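Cytochrome C-type biogenesis protein ccmF (Thermus thermophilus, PDB 6ZMQ) probably binds heme in the membrane and attaches it to apocytochrome c during cytochrome c maturation. Local coordinates at residues Leu54-Ala64 with Ala138-Gln149. Sequence-based numbering, arbitrary orientation.
With PTY (phosphatidylethanolamine), chain E.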
loop_
_atom_site.group_PDB
_atom_site.type_symbol
_atom_site.label_atom_id
_atom_site.label_comp_id
_atom_site.label_asym_id
_atom_site.label_seq_id
_atom_site.Cartn_x
_atom_site.Cartn_y
_atom_site.Cartn_z
ATOM N N LEU A 54 -8.001 -33.409 -7.561
ATOM C CA LEU A 54 -8.161 -32.417 -6.505
ATOM C C LEU A 54 -7.471 -32.862 -5.221
ATOM O O LEU A 54 -7.114 -32.008 -4.405
ATOM C CB LEU A 54 -9.653 -32.126 -6.273
ATOM C CG LEU A 54 -10.200 -31.007 -5.357
ATOM C CD1 LEU A 54 -10.444 -31.451 -3.909
ATOM C CD2 LEU A 54 -9.350 -29.736 -5.397
ATOM N N ARG A 55 -7.259 -34.173 -5.023
ATOM C CA ARG A 55 -6.313 -34.576 -3.986
ATOM C C ARG A 55 -4.879 -34.240 -4.371
ATOM O O ARG A 55 -4.094 -33.863 -3.504
ATOM C CB ARG A 55 -6.401 -36.072 -3.645
ATOM C CG ARG A 55 -7.746 -36.575 -3.171
ATOM C CD ARG A 55 -7.857 -38.103 -3.233
ATOM N NE ARG A 55 -6.674 -38.796 -2.714
ATOM C CZ ARG A 55 -6.001 -39.732 -3.378
ATOM N NH1 ARG A 55 -6.399 -40.100 -4.584
ATOM N NH2 ARG A 55 -4.940 -40.312 -2.834
ATOM N N GLY A 56 -4.515 -34.368 -5.651
ATOM C CA GLY A 56 -3.123 -34.160 -6.042
ATOM C C GLY A 56 -2.680 -32.707 -5.999
ATOM O O GLY A 56 -1.575 -32.394 -5.533
ATOM N N ALA A 57 -3.536 -31.798 -6.482
ATOM C CA ALA A 57 -3.219 -30.370 -6.423
ATOM C C ALA A 57 -3.193 -29.857 -4.982
ATOM O O ALA A 57 -2.363 -29.009 -4.631
ATOM C CB ALA A 57 -4.211 -29.571 -7.264
ATOM N N ARG A 58 -4.095 -30.368 -4.134
ATOM C CA ARG A 58 -4.021 -30.144 -2.688
ATOM C C ARG A 58 -2.868 -30.891 -2.031
ATOM O O ARG A 58 -2.581 -30.659 -0.855
ATOM C CB ARG A 58 -5.317 -30.570 -1.995
ATOM C CG ARG A 58 -6.523 -29.670 -2.170
ATOM C CD ARG A 58 -7.577 -30.081 -1.164
ATOM N NE ARG A 58 -8.822 -29.337 -1.275
ATOM C CZ ARG A 58 -9.923 -29.624 -0.588
ATOM N NH1 ARG A 58 -10.965 -28.812 -0.629
ATOM N NH2 ARG A 58 -9.960 -30.693 0.197
ATOM N N ALA A 59 -2.302 -31.892 -2.697
ATOM C CA ALA A 59 -1.115 -32.524 -2.148
ATOM C C ALA A 59 0.141 -31.717 -2.436
ATOM O O ALA A 59 1.114 -31.829 -1.687
ATOM C CB ALA A 59 -0.967 -33.951 -2.683
ATOM N N LEU A 60 0.148 -30.918 -3.504
ATOM C CA LEU A 60 1.365 -30.204 -3.885
ATOM C C LEU A 60 1.471 -28.771 -3.351
ATOM O O LEU A 60 2.414 -28.066 -3.722
ATOM C CB LEU A 60 1.517 -30.181 -5.404
ATOM C CG LEU A 60 1.585 -31.531 -6.110
ATOM C CD1 LEU A 60 0.966 -31.365 -7.449
ATOM C CD2 LEU A 60 3.028 -32.004 -6.252
ATOM N N VAL A 61 0.553 -28.321 -2.491
ATOM C CA VAL A 61 0.650 -26.960 -1.957
ATOM C C VAL A 61 1.781 -26.850 -0.938
ATOM O O VAL A 61 2.516 -25.858 -0.909
ATOM C CB VAL A 61 -0.695 -26.505 -1.358
ATOM C CG1 VAL A 61 -1.637 -26.018 -2.452
ATOM C CG2 VAL A 61 -1.330 -27.626 -0.592
ATOM N N PHE A 62 1.915 -27.855 -0.071
ATOM C CA PHE A 62 3.013 -27.892 0.895
ATOM C C PHE A 62 4.401 -28.069 0.253
ATOM O O PHE A 62 5.317 -27.320 0.645
ATOM C CB PHE A 62 2.674 -28.949 1.963
ATOM C CG PHE A 62 3.354 -28.746 3.288
ATOM C CD1 PHE A 62 3.071 -27.633 4.073
ATOM C CD2 PHE A 62 4.250 -29.701 3.767
ATOM C CE1 PHE A 62 3.688 -27.464 5.302
ATOM C CE2 PHE A 62 4.876 -29.541 4.987
ATOM C CZ PHE A 62 4.594 -28.418 5.761
ATOM N N PRO A 63 4.639 -28.976 -0.730
ATOM C CA PRO A 63 5.988 -29.011 -1.341
ATOM C C PRO A 63 6.380 -27.791 -2.172
ATOM O O PRO A 63 7.573 -27.451 -2.207
ATOM C CB PRO A 63 5.932 -30.271 -2.212
ATOM C CG PRO A 63 5.019 -31.152 -1.517
ATOM C CD PRO A 63 3.925 -30.218 -1.121
ATOM N N ALA A 64 5.422 -27.126 -2.833
ATOM C CA ALA A 64 5.717 -25.929 -3.625
ATOM C C ALA A 64 6.189 -24.782 -2.742
ATOM O O ALA A 64 7.187 -24.110 -3.060
ATOM C CB ALA A 64 4.477 -25.495 -4.407
ATOM N N ALA A 138 -12.910 -25.558 -5.735
ATOM C CA ALA A 138 -11.639 -25.842 -5.069
ATOM C C ALA A 138 -10.551 -26.164 -6.089
ATOM O O ALA A 138 -9.430 -25.632 -6.012
ATOM C CB ALA A 138 -11.820 -26.988 -4.073
ATOM N N SER A 139 -10.892 -26.988 -7.086
ATOM C CA SER A 139 -9.988 -27.267 -8.197
ATOM C C SER A 139 -9.687 -26.007 -8.999
ATOM O O SER A 139 -8.543 -25.793 -9.425
ATOM C CB SER A 139 -10.596 -28.327 -9.111
ATOM O OG SER A 139 -11.509 -27.743 -10.025
ATOM N N LEU A 140 -10.684 -25.129 -9.166
ATOM C CA LEU A 140 -10.378 -23.937 -9.953
ATOM C C LEU A 140 -9.609 -22.856 -9.188
ATOM O O LEU A 140 -8.799 -22.154 -9.823
ATOM C CB LEU A 140 -11.642 -23.357 -10.581
ATOM C CG LEU A 140 -11.749 -23.692 -12.082
ATOM C CD1 LEU A 140 -12.716 -22.792 -12.758
ATOM C CD2 LEU A 140 -10.406 -23.639 -12.840
ATOM N N VAL A 141 -9.807 -22.700 -7.860
ATOM C CA VAL A 141 -8.965 -21.752 -7.115
ATOM C C VAL A 141 -7.524 -22.245 -7.088
ATOM O O VAL A 141 -6.589 -21.440 -7.224
ATOM C CB VAL A 141 -9.475 -21.448 -5.679
ATOM C CG1 VAL A 141 -10.758 -20.676 -5.685
ATOM C CG2 VAL A 141 -9.538 -22.651 -4.732
ATOM N N LEU A 142 -7.323 -23.578 -7.016
ATOM C CA LEU A 142 -5.964 -24.100 -7.093
ATOM C C LEU A 142 -5.361 -23.900 -8.475
ATOM O O LEU A 142 -4.176 -23.569 -8.568
ATOM C CB LEU A 142 -5.923 -25.570 -6.667
ATOM C CG LEU A 142 -6.234 -25.861 -5.190
ATOM C CD1 LEU A 142 -5.744 -27.222 -4.794
ATOM C CD2 LEU A 142 -5.590 -24.814 -4.284
ATOM N N ALA A 143 -6.177 -24.019 -9.539
ATOM C CA ALA A 143 -5.688 -23.805 -10.905
ATOM C C ALA A 143 -5.155 -22.386 -11.120
ATOM O O ALA A 143 -4.023 -22.206 -11.593
ATOM C CB ALA A 143 -6.793 -24.110 -11.906
ATOM N N VAL A 144 -5.916 -21.369 -10.693
ATOM C CA VAL A 144 -5.458 -19.995 -10.933
ATOM C C VAL A 144 -4.321 -19.603 -9.967
ATOM O O VAL A 144 -3.370 -18.905 -10.365
ATOM C CB VAL A 144 -6.652 -19.017 -10.896
ATOM C CG1 VAL A 144 -7.438 -19.219 -9.673
ATOM C CG2 VAL A 144 -6.234 -17.541 -11.040
ATOM N N LEU A 145 -4.350 -20.088 -8.710
ATOM C CA LEU A 145 -3.274 -19.744 -7.773
ATOM C C LEU A 145 -1.957 -20.447 -8.123
ATOM O O LEU A 145 -0.880 -19.829 -8.054
ATOM C CB LEU A 145 -3.708 -20.044 -6.335
ATOM C CG LEU A 145 -4.787 -19.176 -5.673
ATOM C CD1 LEU A 145 -4.904 -19.537 -4.206
ATOM C CD2 LEU A 145 -4.422 -17.708 -5.824
ATOM N N PHE A 146 -2.026 -21.711 -8.570
ATOM C CA PHE A 146 -0.851 -22.392 -9.095
ATOM C C PHE A 146 -0.376 -21.764 -10.402
ATOM O O PHE A 146 0.815 -21.816 -10.699
ATOM C CB PHE A 146 -1.135 -23.878 -9.326
ATOM C CG PHE A 146 -0.970 -24.741 -8.094
ATOM C CD1 PHE A 146 0.247 -24.810 -7.450
ATOM C CD2 PHE A 146 -1.992 -25.571 -7.647
ATOM C CE1 PHE A 146 0.426 -25.620 -6.345
ATOM C CE2 PHE A 146 -1.831 -26.384 -6.539
ATOM C CZ PHE A 146 -0.609 -26.413 -5.890
ATOM N N GLY A 147 -1.283 -21.158 -11.176
ATOM C CA GLY A 147 -0.870 -20.390 -12.345
ATOM C C GLY A 147 -0.052 -19.158 -12.006
ATOM O O GLY A 147 0.917 -18.835 -12.700
ATOM N N ILE A 148 -0.462 -18.433 -10.955
ATOM C CA ILE A 148 0.283 -17.246 -10.509
ATOM C C ILE A 148 1.672 -17.647 -10.018
ATOM O O ILE A 148 2.683 -16.998 -10.337
ATOM C CB ILE A 148 -0.500 -16.493 -9.416
ATOM C CG1 ILE A 148 -1.799 -15.907 -9.965
ATOM C CG2 ILE A 148 0.311 -15.345 -8.833
ATOM C CD1 ILE A 148 -2.726 -15.414 -8.869
ATOM N N GLN A 149 1.732 -18.747 -9.255
ATOM C CA GLN A 149 3.011 -19.299 -8.801
ATOM C C GLN A 149 3.885 -19.736 -9.972
ATOM O O GLN A 149 5.107 -19.538 -9.951
ATOM C CB GLN A 149 2.774 -20.495 -7.878
ATOM C CG GLN A 149 2.057 -20.213 -6.578
ATOM C CD GLN A 149 1.953 -21.458 -5.716
ATOM O OE1 GLN A 149 1.158 -21.514 -4.795
ATOM N NE2 GLN A 149 2.756 -22.467 -6.029
HETATM C C1 PTY E . 11.345 -12.322 -24.622
HETATM C C2 PTY E . 15.069 -7.870 -28.810
HETATM C C3 PTY E . 13.978 -7.550 -27.789
HETATM O O4 PTY E . 12.035 -12.638 -23.447
HETATM C C5 PTY E . 11.049 -9.814 -24.463
HETATM C C6 PTY E . 10.340 -11.181 -24.432
HETATM O O7 PTY E . 9.567 -11.351 -23.255
HETATM C C8 PTY E . 8.286 -11.934 -23.430
HETATM O O10 PTY E . 7.964 -12.325 -24.500
HETATM C C11 PTY E . 7.286 -12.070 -22.264
HETATM C C12 PTY E . 6.037 -12.899 -22.636
HETATM C C13 PTY E . 4.809 -12.578 -21.758
HETATM C C14 PTY E . 4.029 -13.820 -21.296
HETATM C C15 PTY E . 3.379 -13.615 -19.918
HETATM C C16 PTY E . 2.078 -14.417 -19.731
HETATM C C17 PTY E . 2.195 -15.372 -18.531
HETATM C C18 PTY E . 0.849 -15.664 -17.851
HETATM C C19 PTY E . 1.004 -16.784 -16.815
HETATM C C20 PTY E . -0.367 -17.327 -16.385
HETATM C C21 PTY E . -0.246 -18.754 -15.839
HETATM C C22 PTY E . -1.417 -19.625 -16.314
HETATM C C23 PTY E . -2.649 -19.417 -15.425
HETATM C C24 PTY E . -3.765 -20.394 -15.816
HETATM C C25 PTY E . -4.923 -20.366 -14.814
HETATM C C26 PTY E . -6.212 -19.926 -15.512
HETATM C C27 PTY E . -7.415 -20.684 -14.954
HETATM C C28 PTY E . -8.677 -19.893 -15.288
HETATM C C29 PTY E . -9.903 -20.800 -15.304
HETATM C C30 PTY E . 12.480 -13.967 -23.433
HETATM C C31 PTY E . 11.509 -15.083 -23.046
HETATM O O30 PTY E . 13.597 -14.229 -23.737
HETATM C C32 PTY E . 10.836 -14.730 -21.719
HETATM C C33 PTY E . 9.672 -15.675 -21.412
HETATM C C34 PTY E . 9.189 -15.441 -19.977
HETATM C C35 PTY E . 7.976 -16.326 -19.679
HETATM C C36 PTY E . 7.888 -16.645 -18.185
HETATM C C37 PTY E . 7.191 -17.992 -17.992
HETATM C C38 PTY E . 5.912 -17.801 -17.175
HETATM C C39 PTY E . 5.086 -19.088 -17.137
HETATM C C40 PTY E . 3.873 -18.942 -18.056
HETATM C C41 PTY E . 2.851 -20.053 -17.803
HETATM C C42 PTY E . 3.123 -21.231 -18.737
HETATM C C43 PTY E . 1.848 -22.053 -18.902
HETATM C C44 PTY E . 1.980 -23.325 -18.071
HETATM P P1 PTY E . 12.589 -9.439 -26.620
HETATM O O11 PTY E . 13.958 -8.532 -26.789
HETATM O O12 PTY E . 11.413 -8.672 -27.177
HETATM O O13 PTY E . 12.766 -10.694 -27.438
HETATM O O14 PTY E . 12.333 -9.867 -25.040
HETATM N N1 PTY E . 14.472 -7.992 -30.129
#
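Phe-146 and Leu-142, one turn apart on helix 135-157, a predicted transmembrane helix, are the two bumps of a helix-helix packing that fit into the bend where the short helix 51-57 turns into helix 61-81. The phenyl ring enters the bend between these two helices edge first. Leu-60, at the N-cap position of the second, borders the ring through its backbone carbon, at its edge. Val-61 crosses the ring at about a right angle, its CG1 3.6 Å from Phe-146 CZ. The methyl of Ala-57 sits between the two bumps: its CB lies 3.7 Å from Leu-142 CD1 and 4.0 Å from Phe-146 CE2. The same leucine methyl also lies against Arg-58 CG, at 3.7 Å. At one end, Leu-54 has CG anti to its backbone N (chi1 -172°), and CD2 settles on the backbone between Ala-138 and Ser-139. At the other, Ala-64 CB lies 3.8 Å from Gln-149 NE2, an amide whose weak hydrogen bonds go to Ser-35 and Thr-125. A phosphatidylethanolamine tail runs past Leu-140, Val-144 and Gly-147 of helix 135-157. In the bend, Ala-57 O lies in the phenyl plane, 3.3 Å from Phe-146 CE2.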